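Local coordinates for chitin elicitor receptor kinase 1 (Arabidopsis thaliana, PDB 4EBY), which probably acts as a plant immune receptor kinase that senses chitin oligomers through its LysM ectodomain and is activated by chitin-induced dimerization, at residues V22-Q25 / I31-Y34; L43-N48 / L62-C67; E68-P71 / H77-S80; D87-V92 / N110-T115; L126-C131 / I183-G188. One frame throughout, in Å; residues are numbered along the deposited sequence.

Contact 1: residues V22-Q25 / I31-Y34; sequences VINQ and IAPY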
# COMPACT_ATOMS: atom_id res chain seq x y z
N VAL A 22 -11.30 4.34 -8.78
CA VAL A 22 -10.33 5.36 -8.38
C VAL A 22 -9.08 4.73 -7.76
O VAL A 22 -7.94 5.14 -8.03
CB VAL A 22 -10.96 6.40 -7.43
CG1 VAL A 22 -9.86 7.26 -6.80
CG2 VAL A 22 -11.94 7.27 -8.19
N ILE A 23 -9.27 3.69 -6.95
CA ILE A 23 -8.13 2.99 -6.40
C ILE A 23 -7.27 2.40 -7.51
O ILE A 23 -6.06 2.55 -7.51
CB ILE A 23 -8.58 1.87 -5.46
CG1 ILE A 23 -9.27 2.49 -4.24
CG2 ILE A 23 -7.39 0.98 -5.01
CD1 ILE A 23 -9.95 1.46 -3.34
N ASN A 24 -7.91 1.73 -8.47
CA ASN A 24 -7.14 1.11 -9.54
C ASN A 24 -6.44 2.16 -10.42
O ASN A 24 -5.34 1.93 -10.90
CB ASN A 24 -8.05 0.21 -10.38
CG ASN A 24 -7.28 -0.83 -11.18
OD1 ASN A 24 -6.04 -0.80 -11.30
ND2 ASN A 24 -8.02 -1.76 -11.72
N GLN A 25 -7.08 3.31 -10.62
CA GLN A 25 -6.46 4.36 -11.41
C GLN A 25 -5.20 4.87 -10.68
O GLN A 25 -4.11 4.93 -11.25
CB GLN A 25 -7.43 5.52 -11.59
CG GLN A 25 -6.87 6.65 -12.42
CD GLN A 25 -7.94 7.62 -12.87
OE1 GLN A 25 -8.76 8.08 -12.06
NE2 GLN A 25 -7.97 7.91 -14.16
N ILE A 31 1.11 -4.71 -12.81
CA ILE A 31 0.54 -5.79 -12.02
C ILE A 31 -0.99 -5.66 -11.83
O ILE A 31 -1.71 -6.66 -11.69
CB ILE A 31 1.32 -5.90 -10.69
CG1 ILE A 31 2.62 -6.66 -10.94
CG2 ILE A 31 0.47 -6.51 -9.58
CD1 ILE A 31 3.58 -6.66 -9.77
N ALA A 32 -1.49 -4.42 -11.87
CA ALA A 32 -2.93 -4.16 -11.76
C ALA A 32 -3.29 -3.11 -12.78
O ALA A 32 -3.51 -1.93 -12.44
CB ALA A 32 -3.27 -3.66 -10.36
N PRO A 33 -3.31 -3.51 -14.05
CA PRO A 33 -3.49 -2.51 -15.09
C PRO A 33 -4.93 -2.02 -15.15
O PRO A 33 -5.88 -2.79 -15.28
CB PRO A 33 -3.05 -3.23 -16.37
CG PRO A 33 -3.14 -4.69 -16.04
CD PRO A 33 -3.04 -4.86 -14.58
N TYR A 34 -5.09 -0.70 -15.07
CA TYR A 34 -6.40 -0.08 -15.04
C TYR A 34 -7.01 -0.04 -16.44
O TYR A 34 -6.48 0.60 -17.34
CB TYR A 34 -6.24 1.34 -14.49
CG TYR A 34 -7.54 2.12 -14.39
CD1 TYR A 34 -8.64 1.59 -13.74
CD2 TYR A 34 -7.63 3.41 -14.91
CE1 TYR A 34 -9.83 2.32 -13.63
CE2 TYR A 34 -8.80 4.14 -14.79
CZ TYR A 34 -9.90 3.59 -14.15
OH TYR A 34 -11.08 4.31 -14.06
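Tyr34 lays its ring against Asn24 and Gln25 of helix 20-26. The chain leaves this helix, loops through residues 31-34 and returns to the helix it has just left. Strand 8-13, helices 20-26 and 40-43 and strand 60-70 follow one another in the strand-helix-helix-strand order of a LysM fold, and the contact joins the first helix to the loop leading to the second.

The packing is mostly ring against aliphatic chain. Gln25 CB sits over one face of the Tyr34 ring, 4.0 Å from the ring centroid and 20° off the ring normal, a CH-pi contact. Gln25 points its CG away from the backbone N (chi1 -179°) and the chain runs on extended, which carries it along the CE2 side of the ring. Asn24 approaches obliquely, with CB 3.7 Å from Tyr34 CD1.

Polar bonds at both ends hold Tyr34. Its hydroxyl is hydrogen-bonded to Ser21 OG, earlier on the same helix, and its backbone N bonds to Asn28 OD1. Tyr34 also lines a glycan pocket with Asn28, Ser29 and Ser30, and its side chain is about 4 Å from a bound NAG at the nearest atoms.

The helix backbone itself comes close to the ring: Gln25 CA is 3.8 Å from Tyr34 CD2.

Contact 2: residues L43-N48 / L62-C67; sequences LRYNSN and LVPFPC
Asn46 grips Leu62 with both ends of its side-chain amide. The backbone N of Leu62 donates to Asn46 OD1 at 2.9 Å, and the N-H...O angle of 176° makes this bond almost straight. Asn46 ND2 in turn donates to Leu62 O at 2.8 Å, with an angle of 158°. Each donor lies in the plane of the carbonyl it meets and uses a lone pair. The amide thus pairs with the N-H and C=O of one residue. The two bonds fix its rotation. Asn46 CG stands anti to the carbonyl carbon (chi1 -63°), which turns the amide to Leu62. Asn46 ND2 has a further acceptor in Ile42 O.

Asn46 is placed by a type I turn from Leu43 to Asn46, closed by Asn46 N donating to Leu43 O at 2.9 Å. The turn begins at the last residue of helix 40-43. Through Asn46 the loop is fastened to strand 60-70, which closes the strand-helix-helix-strand series of a LysM fold and is paired with strand 8-13 through Val63 and Ala10.

Packing adds to the polar pair. Leu62 CD1 rests 3.7 Å from Tyr45 O, and Tyr45 CB is 4.3 Å from Leu62 CB. The Tyr45 ring runs on to Pro64 and meets its ring carbons obliquely, with Tyr45 CE2 3.9 Å from Pro64 CB. Leu9 of strand 8-13 touches both Tyr45 and Pro64, and Ile31 also packs on Pro64.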
# COMPACT_ATOMS: atom_id res chain seq x y z
N LEU A 43 -9.35 -7.87 -7.25
CA LEU A 43 -10.38 -8.67 -6.60
C LEU A 43 -9.86 -10.00 -6.06
O LEU A 43 -10.36 -10.50 -5.06
CB LEU A 43 -11.58 -8.89 -7.52
CG LEU A 43 -12.35 -7.60 -7.84
CD1 LEU A 43 -13.43 -7.88 -8.85
CD2 LEU A 43 -12.93 -7.00 -6.56
N ARG A 44 -8.86 -10.57 -6.73
CA ARG A 44 -8.32 -11.86 -6.27
C ARG A 44 -7.77 -11.80 -4.86
O ARG A 44 -7.75 -12.81 -4.16
CB ARG A 44 -7.18 -12.32 -7.17
CG ARG A 44 -7.63 -12.98 -8.41
CD ARG A 44 -6.42 -13.37 -9.20
NE ARG A 44 -6.83 -13.78 -10.52
CZ ARG A 44 -6.63 -13.06 -11.61
NH1 ARG A 44 -5.98 -11.90 -11.54
NH2 ARG A 44 -7.05 -13.53 -12.77
N TYR A 45 -7.32 -10.62 -4.45
CA TYR A 45 -6.78 -10.44 -3.10
C TYR A 45 -7.83 -9.95 -2.11
O TYR A 45 -7.50 -9.68 -0.96
CB TYR A 45 -5.58 -9.48 -3.14
CG TYR A 45 -4.38 -10.08 -3.83
CD1 TYR A 45 -3.49 -10.94 -3.14
CD2 TYR A 45 -4.16 -9.86 -5.18
CE1 TYR A 45 -2.41 -11.50 -3.80
CE2 TYR A 45 -3.08 -10.41 -5.84
CZ TYR A 45 -2.22 -11.24 -5.14
OH TYR A 45 -1.17 -11.79 -5.84
N ASN A 46 -9.08 -9.83 -2.55
CA ASN A 46 -10.15 -9.29 -1.71
C ASN A 46 -11.42 -10.10 -1.89
O ASN A 46 -12.41 -9.62 -2.41
CB ASN A 46 -10.44 -7.83 -2.08
CG ASN A 46 -9.26 -6.92 -1.83
OD1 ASN A 46 -9.08 -6.43 -0.71
ND2 ASN A 46 -8.43 -6.72 -2.85
N SER A 47 -11.39 -11.37 -1.48
CA SER A 47 -12.54 -12.25 -1.66
C SER A 47 -13.75 -11.76 -0.87
O SER A 47 -14.88 -12.16 -1.14
CB SER A 47 -12.18 -13.67 -1.24
OG SER A 47 -11.68 -13.68 0.08
N ASN A 48 -13.49 -10.88 0.10
CA ASN A 48 -14.54 -10.29 0.93
C ASN A 48 -15.44 -9.31 0.17
O ASN A 48 -16.55 -9.01 0.61
CB ASN A 48 -13.91 -9.56 2.12
CG ASN A 48 -12.91 -8.50 1.68
OD1 ASN A 48 -11.90 -8.81 1.05
ND2 ASN A 48 -13.20 -7.25 2.00
N LEU A 62 -6.99 -4.43 -0.59
CA LEU A 62 -5.60 -4.82 -0.86
C LEU A 62 -5.31 -4.72 -2.35
O LEU A 62 -6.04 -5.28 -3.17
CB LEU A 62 -5.35 -6.25 -0.38
CG LEU A 62 -5.32 -6.41 1.13
CD1 LEU A 62 -5.31 -7.89 1.48
CD2 LEU A 62 -4.09 -5.71 1.70
N VAL A 63 -4.23 -4.03 -2.71
CA VAL A 63 -3.91 -3.86 -4.13
C VAL A 63 -2.51 -4.38 -4.42
O VAL A 63 -1.53 -3.88 -3.85
CB VAL A 63 -3.98 -2.35 -4.52
CG1 VAL A 63 -3.70 -2.13 -6.02
CG2 VAL A 63 -5.34 -1.75 -4.16
N PRO A 64 -2.37 -5.34 -5.35
CA PRO A 64 -1.01 -5.80 -5.66
C PRO A 64 -0.24 -4.77 -6.48
O PRO A 64 -0.84 -4.08 -7.32
CB PRO A 64 -1.25 -7.07 -6.48
CG PRO A 64 -2.57 -6.74 -7.22
CD PRO A 64 -3.40 -5.98 -6.21
N PHE A 65 1.06 -4.64 -6.22
CA PHE A 65 1.91 -3.74 -7.00
C PHE A 65 3.36 -4.24 -7.05
O PHE A 65 3.75 -5.09 -6.23
CB PHE A 65 1.81 -2.29 -6.47
CG PHE A 65 2.43 -2.08 -5.10
CD1 PHE A 65 3.68 -1.48 -4.99
CD2 PHE A 65 1.75 -2.41 -3.94
CE1 PHE A 65 4.26 -1.24 -3.74
CE2 PHE A 65 2.32 -2.17 -2.66
CZ PHE A 65 3.57 -1.58 -2.57
N PRO A 66 4.16 -3.76 -8.01
CA PRO A 66 5.55 -4.26 -8.10
C PRO A 66 6.39 -3.70 -6.96
O PRO A 66 6.18 -2.56 -6.54
CB PRO A 66 6.06 -3.68 -9.42
CG PRO A 66 4.81 -3.25 -10.19
CD PRO A 66 3.82 -2.86 -9.13
N CYS A 67 7.34 -4.48 -6.47
CA CYS A 67 8.17 -4.03 -5.35
C CYS A 67 9.62 -4.04 -5.83
O CYS A 67 10.20 -5.10 -6.04
CB CYS A 67 7.94 -4.95 -4.14
SG CYS A 67 8.86 -4.47 -2.61

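Contact 3: residues E68-P71 / H77-S80; sequences ECQP and HNFS. With NAG (2-acetamido-2-deoxy-beta-D-glucopyranose), chain E.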
# COMPACT_ATOMS: atom_id res chain seq x y z
N GLU A 68 10.18 -2.85 -6.05
CA GLU A 68 11.44 -2.72 -6.79
C GLU A 68 12.51 -2.04 -5.95
O GLU A 68 12.18 -1.26 -5.06
CB GLU A 68 11.20 -1.88 -8.06
CG GLU A 68 10.36 -2.62 -9.10
CD GLU A 68 9.31 -1.76 -9.75
OE1 GLU A 68 8.94 -0.72 -9.18
OE2 GLU A 68 8.83 -2.16 -10.84
N CYS A 69 13.78 -2.34 -6.23
CA CYS A 69 14.86 -1.66 -5.54
C CYS A 69 14.95 -0.21 -6.02
O CYS A 69 14.90 0.05 -7.22
CB CYS A 69 16.19 -2.39 -5.75
SG CYS A 69 17.46 -1.84 -4.57
N GLN A 70 15.04 0.72 -5.08
CA GLN A 70 15.06 2.15 -5.40
C GLN A 70 16.43 2.72 -5.10
O GLN A 70 17.16 2.19 -4.27
CB GLN A 70 14.05 2.89 -4.54
CG GLN A 70 12.60 2.42 -4.74
CD GLN A 70 12.06 2.76 -6.12
OE1 GLN A 70 12.40 3.80 -6.70
NE2 GLN A 70 11.19 1.90 -6.64
N PRO A 71 16.79 3.83 -5.76
CA PRO A 71 18.06 4.47 -5.40
C PRO A 71 18.05 4.82 -3.92
O PRO A 71 17.06 5.33 -3.42
CB PRO A 71 18.07 5.74 -6.25
CG PRO A 71 17.20 5.40 -7.44
CD PRO A 71 16.11 4.52 -6.87
N HIS A 77 7.83 1.41 -4.89
CA HIS A 77 7.34 1.54 -6.26
C HIS A 77 6.93 2.97 -6.55
O HIS A 77 6.30 3.61 -5.71
CB HIS A 77 6.14 0.63 -6.47
CG HIS A 77 5.61 0.67 -7.86
ND1 HIS A 77 6.34 0.18 -8.93
CD2 HIS A 77 4.48 1.19 -8.37
CE1 HIS A 77 5.64 0.37 -10.04
NE2 HIS A 77 4.52 1.00 -9.73
N ASN A 78 7.27 3.45 -7.75
CA ASN A 78 6.81 4.76 -8.24
C ASN A 78 5.48 4.62 -8.99
O ASN A 78 5.45 4.19 -10.15
CB ASN A 78 7.83 5.37 -9.20
CG ASN A 78 9.18 5.63 -8.56
OD1 ASN A 78 9.27 5.86 -7.35
ND2 ASN A 78 10.23 5.59 -9.39
N PHE A 79 4.39 4.98 -8.33
CA PHE A 79 3.11 5.15 -9.04
C PHE A 79 3.10 6.49 -9.75
O PHE A 79 3.98 7.34 -9.56
CB PHE A 79 1.92 5.06 -8.09
CG PHE A 79 1.76 3.71 -7.45
CD1 PHE A 79 1.15 2.68 -8.16
CD2 PHE A 79 2.21 3.47 -6.17
CE1 PHE A 79 1.00 1.43 -7.59
CE2 PHE A 79 2.05 2.23 -5.58
CZ PHE A 79 1.44 1.19 -6.30
N SER A 80 2.10 6.68 -10.62
CA SER A 80 1.95 7.95 -11.32
C SER A 80 0.53 8.47 -11.09
O SER A 80 -0.43 7.69 -11.08
CB SER A 80 2.23 7.79 -12.81
OG SER A 80 3.60 7.49 -13.06
C1 NAG E . 11.43 6.30 -8.98
C2 NAG E . 12.59 5.67 -9.75
C3 NAG E . 13.87 6.40 -9.38
C4 NAG E . 13.71 7.88 -9.67
C5 NAG E . 12.45 8.44 -9.03
C6 NAG E . 12.24 9.89 -9.44
C7 NAG E . 12.88 3.32 -10.42
C8 NAG E . 12.90 1.88 -9.96
N2 NAG E . 12.76 4.25 -9.47
O3 NAG E . 14.96 5.87 -10.11
O4 NAG E . 14.78 8.61 -9.15
O5 NAG E . 11.33 7.65 -9.37
O6 NAG E . 11.99 10.01 -10.83
O7 NAG E . 12.97 3.59 -11.62
O HOH W 1 9.44 1.97 -9.13
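Glu68 and His77 are joined by a hydrogen bond at the imidazole edge. His77 ND1 donates almost straight to Glu68 OE1 at 2.8 Å, with the oxygen near the ring plane. The donor reaches the syn side of OE1 but stands 32° out of the carboxylate plane. The carboxylate probably favours the proton on ND1 and might raise the ring's basicity.

One water ties three groups together. It donates to Glu68 OE1 at 2.7 Å, and accepts from Gln70 NE2 and from Asn78 N. Glu68 OE1 therefore takes two hydrogen bonds.

Asn78 ND2 is covalently bonded to C1 of the NAG, within the sequon Asn78-Phe79-Ser80. The NAG N2 donates to Gln70 OE1 at 2.8 Å. Gln70 bends at its second torsion (chi2 -68°), which turns its amide to the sugar and the water. Pro71 CG packs 3.5 Å from the NAG O3, and Asn124 ND2 is also hydrogen-bonded to the sugar.

The short strand pieces 68-70 and 77-80 run at 96° to each other. They belong to the beta hairpin of strands 60-70 and 74-82, and the arrangement is that of an N-glycosylation site whose first sugar folds back on the hairpin.

Contact 4: residues D87-V92 / N110-T115; sequences DTYERV and NPFPAT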
# COMPACT_ATOMS: atom_id res chain seq x y z
N ASP A 87 -5.94 19.92 -6.08
CA ASP A 87 -5.03 18.98 -5.43
C ASP A 87 -3.89 19.70 -4.74
O ASP A 87 -3.41 20.76 -5.19
CB ASP A 87 -4.46 17.96 -6.43
CG ASP A 87 -5.43 16.85 -6.76
OD1 ASP A 87 -6.44 16.71 -6.04
OD2 ASP A 87 -5.18 16.08 -7.72
N THR A 88 -3.47 19.13 -3.61
CA THR A 88 -2.30 19.59 -2.89
C THR A 88 -1.50 18.35 -2.56
O THR A 88 -2.05 17.24 -2.59
CB THR A 88 -2.66 20.28 -1.56
OG1 THR A 88 -3.39 19.36 -0.73
CG2 THR A 88 -3.53 21.50 -1.83
N TYR A 89 -0.22 18.51 -2.26
CA TYR A 89 0.58 17.36 -1.86
C TYR A 89 -0.01 16.68 -0.63
O TYR A 89 -0.03 15.45 -0.55
CB TYR A 89 2.02 17.77 -1.61
CG TYR A 89 2.81 18.09 -2.87
CD1 TYR A 89 2.81 17.25 -3.97
CD2 TYR A 89 3.57 19.26 -2.94
CE1 TYR A 89 3.54 17.55 -5.12
CE2 TYR A 89 4.30 19.58 -4.10
CZ TYR A 89 4.28 18.72 -5.17
OH TYR A 89 5.01 19.03 -6.31
N GLU A 90 -0.49 17.49 0.31
CA GLU A 90 -1.11 16.94 1.52
C GLU A 90 -2.32 16.09 1.14
O GLU A 90 -2.45 14.94 1.57
CB GLU A 90 -1.55 18.06 2.47
CG GLU A 90 -2.23 17.51 3.73
CD GLU A 90 -3.14 18.52 4.42
OE1 GLU A 90 -3.84 19.29 3.72
OE2 GLU A 90 -3.16 18.53 5.66
N ARG A 91 -3.21 16.63 0.31
CA ARG A 91 -4.41 15.87 -0.03
C ARG A 91 -4.12 14.60 -0.82
O ARG A 91 -4.74 13.56 -0.60
CB ARG A 91 -5.42 16.73 -0.78
CG ARG A 91 -6.82 16.19 -0.61
CD ARG A 91 -7.84 17.20 -1.08
NE ARG A 91 -7.75 17.34 -2.52
CZ ARG A 91 -8.56 18.10 -3.25
NH1 ARG A 91 -9.53 18.78 -2.66
NH2 ARG A 91 -8.40 18.18 -4.56
N VAL A 92 -3.17 14.68 -1.75
CA VAL A 92 -2.80 13.51 -2.53
C VAL A 92 -2.29 12.39 -1.62
O VAL A 92 -2.64 11.23 -1.82
CB VAL A 92 -1.78 13.86 -3.63
CG1 VAL A 92 -1.29 12.59 -4.33
CG2 VAL A 92 -2.43 14.81 -4.65
N ASN A 110 8.90 15.74 -6.61
CA ASN A 110 8.19 16.41 -7.71
C ASN A 110 8.60 17.87 -7.74
O ASN A 110 8.90 18.44 -6.69
CB ASN A 110 6.68 16.27 -7.53
CG ASN A 110 6.22 14.84 -7.68
OD1 ASN A 110 5.96 14.15 -6.68
ND2 ASN A 110 6.18 14.38 -8.90
N PRO A 111 8.62 18.49 -8.94
CA PRO A 111 9.20 19.83 -9.07
C PRO A 111 8.20 20.97 -8.87
O PRO A 111 8.60 22.14 -8.84
CB PRO A 111 9.73 19.85 -10.50
CG PRO A 111 8.72 18.99 -11.25
CD PRO A 111 8.44 17.85 -10.26
N PHE A 112 6.92 20.65 -8.73
CA PHE A 112 5.91 21.69 -8.61
C PHE A 112 5.93 22.27 -7.20
O PHE A 112 5.89 21.52 -6.23
CB PHE A 112 4.53 21.13 -8.96
CG PHE A 112 4.54 20.26 -10.18
CD1 PHE A 112 4.53 20.81 -11.45
CD2 PHE A 112 4.58 18.88 -10.04
CE1 PHE A 112 4.57 20.01 -12.59
CE2 PHE A 112 4.61 18.06 -11.17
CZ PHE A 112 4.61 18.62 -12.44
N PRO A 113 6.05 23.59 -7.09
CA PRO A 113 5.91 24.21 -5.77
C PRO A 113 4.58 23.78 -5.17
O PRO A 113 3.61 23.56 -5.90
CB PRO A 113 5.90 25.71 -6.08
CG PRO A 113 6.67 25.84 -7.36
CD PRO A 113 6.31 24.59 -8.15
N ALA A 114 4.52 23.66 -3.85
CA ALA A 114 3.31 23.21 -3.19
C ALA A 114 2.11 24.09 -3.53
O ALA A 114 0.97 23.63 -3.48
CB ALA A 114 3.53 23.18 -1.68
N THR A 115 2.36 25.35 -3.88
CA THR A 115 1.30 26.30 -4.18
C THR A 115 0.95 26.42 -5.67
O THR A 115 0.06 27.18 -6.06
CB THR A 115 1.67 27.70 -3.65
OG1 THR A 115 2.94 28.08 -4.19
CG2 THR A 115 1.76 27.68 -2.13
O HOH W 2 0.64 21.22 -2.10
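Tyr89 reaches across to Phe112 and donates a hydrogen bond from OH to Phe112 O at 2.6 Å. The C=O...OH angle is 124°, with the hydroxyl tilted 17° from the carbonyl plane. Tyr89 CG stands anti to the carbonyl carbon (chi1 -72°), which sends the ring toward this loop. Phe112 CB lies 3.4 Å from Tyr89 OH, and the hydroxyl sits at the edge of the Phe112 ring. The two side chains cross at about a right angle. Asn110 CB also comes to 3.4 Å from Tyr89 OH. Nearer the root of the ring, Tyr89 CD2 packs 4.1 Å from Ala114 CB.

A water adds a second polar link. It accepts from Tyr89 N and donates to Ala114 O.

Both segments lie in the second LysM domain, whose order is strand 74-82, helices 89-96 and 103-109, strand 122-128. Tyr89 stands at the start of the first of these helices and holds the loop that leaves the second. Leu106, Ile117 and Leu123 touch its side chain.

Further out, Thr88 is the N-cap: its OG1 accepts from Arg91 N at 2.9 Å. Arg91 NH2 forms a salt bridge with Asp87 OD1, also 2.9 Å long. Asp87 OD2 is taken by Tyr81 OH and Arg84 N.

Contact 5: residues L126-C131 / I183-G188; sequences LVNCSC and IVYVPG. With NAG (2-acetamido-2-deoxy-beta-D-glucopyranose), chain D.
Around the end of strand 122-128 the chain passes the Tyr185 side chain of strand 183-187, these being the two outermost strands of the mixed sheet. The ring packs along Asn128, Cys129 and Ser130. It meets both side-chain and backbone atoms, and no direct hydrogen bond crosses between the segments. Ser130 CB lies over one face of the ring, 4.0 Å from its centroid and 21° off the normal, a CH-pi contact. The opposite face carries Ile183 CG2 from Tyr185's own strand. Tyr185 CE1 is 3.6 Å from Cys129 C. Tyr185 OH approaches Asn128 CB to 3.4 Å. The ring gets there because CG is anti to the carbonyl carbon (chi1 -60°).

Asn128 is an N-glycosylation site, in the sequon Asn128-Cys129-Ser130, with ND2 bonded to C1 of a NAG. A water takes a hydrogen bond from Asn128 ND2 at 3.1 Å. Its links to Tyr185 OH and to the NAG O7 are weak.

Ser130 OG accepts from Gly132 N. Disulfides tie Cys129 to Cys67 and Cys131 to Cys5. Strand 143-147 lies beside strand 183-187: its Thr145 touches Tyr185, and Thr145 OG1 is hydrogen-bonded to Asn128 O. Helix 165-171 packs on Val186 and Pro187.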
# COMPACT_ATOMS: atom_id res chain seq x y z
N LEU A 126 5.74 7.77 -4.50
CA LEU A 126 6.46 6.63 -3.95
C LEU A 126 5.69 5.94 -2.84
O LEU A 126 5.25 6.57 -1.86
CB LEU A 126 7.82 7.11 -3.40
CG LEU A 126 8.63 6.02 -2.72
CD1 LEU A 126 8.97 4.93 -3.72
CD2 LEU A 126 9.91 6.63 -2.10
N VAL A 127 5.52 4.63 -2.98
CA VAL A 127 4.95 3.83 -1.90
C VAL A 127 5.98 2.73 -1.61
O VAL A 127 6.41 2.01 -2.52
CB VAL A 127 3.63 3.19 -2.35
CG1 VAL A 127 3.12 2.22 -1.31
CG2 VAL A 127 2.55 4.29 -2.63
N ASN A 128 6.37 2.60 -0.34
CA ASN A 128 7.40 1.63 0.00
C ASN A 128 6.82 0.24 0.19
O ASN A 128 5.60 0.07 0.30
CB ASN A 128 8.12 2.09 1.26
CG ASN A 128 9.01 3.28 1.01
OD1 ASN A 128 9.41 3.54 -0.14
ND2 ASN A 128 9.35 4.00 2.09
N CYS A 129 7.71 -0.76 0.21
CA CYS A 129 7.25 -2.14 0.38
C CYS A 129 8.35 -2.93 1.05
O CYS A 129 9.44 -2.42 1.26
CB CYS A 129 6.90 -2.76 -0.98
SG CYS A 129 8.17 -2.59 -2.29
N SER A 130 8.04 -4.19 1.36
CA SER A 130 9.00 -5.12 1.93
C SER A 130 8.90 -6.46 1.22
O SER A 130 7.81 -6.85 0.81
CB SER A 130 8.70 -5.35 3.40
OG SER A 130 9.64 -6.28 3.96
N CYS A 131 10.04 -7.15 1.11
CA CYS A 131 10.09 -8.53 0.63
C CYS A 131 10.36 -9.51 1.76
O CYS A 131 10.52 -10.71 1.52
CB CYS A 131 11.16 -8.69 -0.47
SG CYS A 131 10.79 -7.66 -1.93
N ILE A 183 3.43 3.69 8.60
CA ILE A 183 3.22 2.42 7.94
C ILE A 183 3.90 1.29 8.72
O ILE A 183 4.95 1.48 9.37
CB ILE A 183 3.80 2.49 6.52
CG1 ILE A 183 2.78 3.18 5.59
CG2 ILE A 183 4.14 1.12 5.99
CD1 ILE A 183 3.38 3.66 4.31
N VAL A 184 3.29 0.11 8.65
CA VAL A 184 3.96 -1.12 9.10
C VAL A 184 3.84 -2.14 7.98
O VAL A 184 2.97 -2.01 7.12
CB VAL A 184 3.36 -1.71 10.40
CG1 VAL A 184 3.66 -0.81 11.60
CG2 VAL A 184 1.86 -2.02 10.24
N TYR A 185 4.73 -3.13 7.98
CA TYR A 185 4.71 -4.19 6.98
C TYR A 185 4.17 -5.46 7.61
O TYR A 185 4.68 -5.92 8.64
CB TYR A 185 6.11 -4.42 6.43
CG TYR A 185 6.71 -3.19 5.78
CD1 TYR A 185 6.20 -2.71 4.59
CD2 TYR A 185 7.78 -2.54 6.36
CE1 TYR A 185 6.73 -1.58 4.00
CE2 TYR A 185 8.33 -1.42 5.77
CZ TYR A 185 7.80 -0.95 4.59
OH TYR A 185 8.35 0.16 4.01
N VAL A 186 3.12 -6.02 7.00
CA VAL A 186 2.41 -7.17 7.56
C VAL A 186 2.41 -8.28 6.51
O VAL A 186 2.02 -8.04 5.38
CB VAL A 186 0.94 -6.77 7.83
CG1 VAL A 186 0.11 -7.97 8.34
CG2 VAL A 186 0.87 -5.56 8.80
N PRO A 187 2.84 -9.51 6.87
CA PRO A 187 2.80 -10.58 5.86
C PRO A 187 1.41 -10.73 5.27
O PRO A 187 0.42 -10.65 5.99
CB PRO A 187 3.13 -11.84 6.68
CG PRO A 187 3.99 -11.34 7.79
CD PRO A 187 3.42 -9.97 8.15
N GLY A 188 1.36 -10.91 3.95
CA GLY A 188 0.09 -11.11 3.27
C GLY A 188 -0.02 -12.46 2.60
O GLY A 188 0.97 -13.17 2.42
C1 NAG D . 10.40 4.99 1.92
C2 NAG D . 9.90 6.27 2.61
C3 NAG D . 10.98 7.35 2.65
C4 NAG D . 12.32 6.81 3.09
C5 NAG D . 12.64 5.50 2.39
C6 NAG D . 13.95 4.89 2.89
C7 NAG D . 7.54 6.75 2.22
C8 NAG D . 6.55 7.45 1.29
N2 NAG D . 8.80 6.83 1.86
O3 NAG D . 10.59 8.41 3.50
O4 NAG D . 13.30 7.79 2.76
O5 NAG D . 11.59 4.57 2.57
O6 NAG D . 13.88 4.63 4.28
O7 NAG D . 7.18 6.12 3.21
O HOH W 3 8.21 3.35 4.88

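Overall arrangement
The contacts follow one another along the chain, each closing before the next opens. Contacts 1 and 2 are 10 Å apart between centres and touch through Ile31 against Pro66 and Ile23 against Val63. Contacts 2 and 3 share strand 60-70. Contacts 3 and 5 lie on neighbouring strands, 74-82 and 122-128. The Cys67-Cys129 disulfide joins contacts 2 and 5, whose centres are 13 Å apart. Contact 4 stands off to one side, 28 Å from contact 2 between centres and across the chain's centre. The shared sheet and the disulfides probably help hold the LysM units together in one compact ectodomain, with N-linked sugars at contacts 3 and 5.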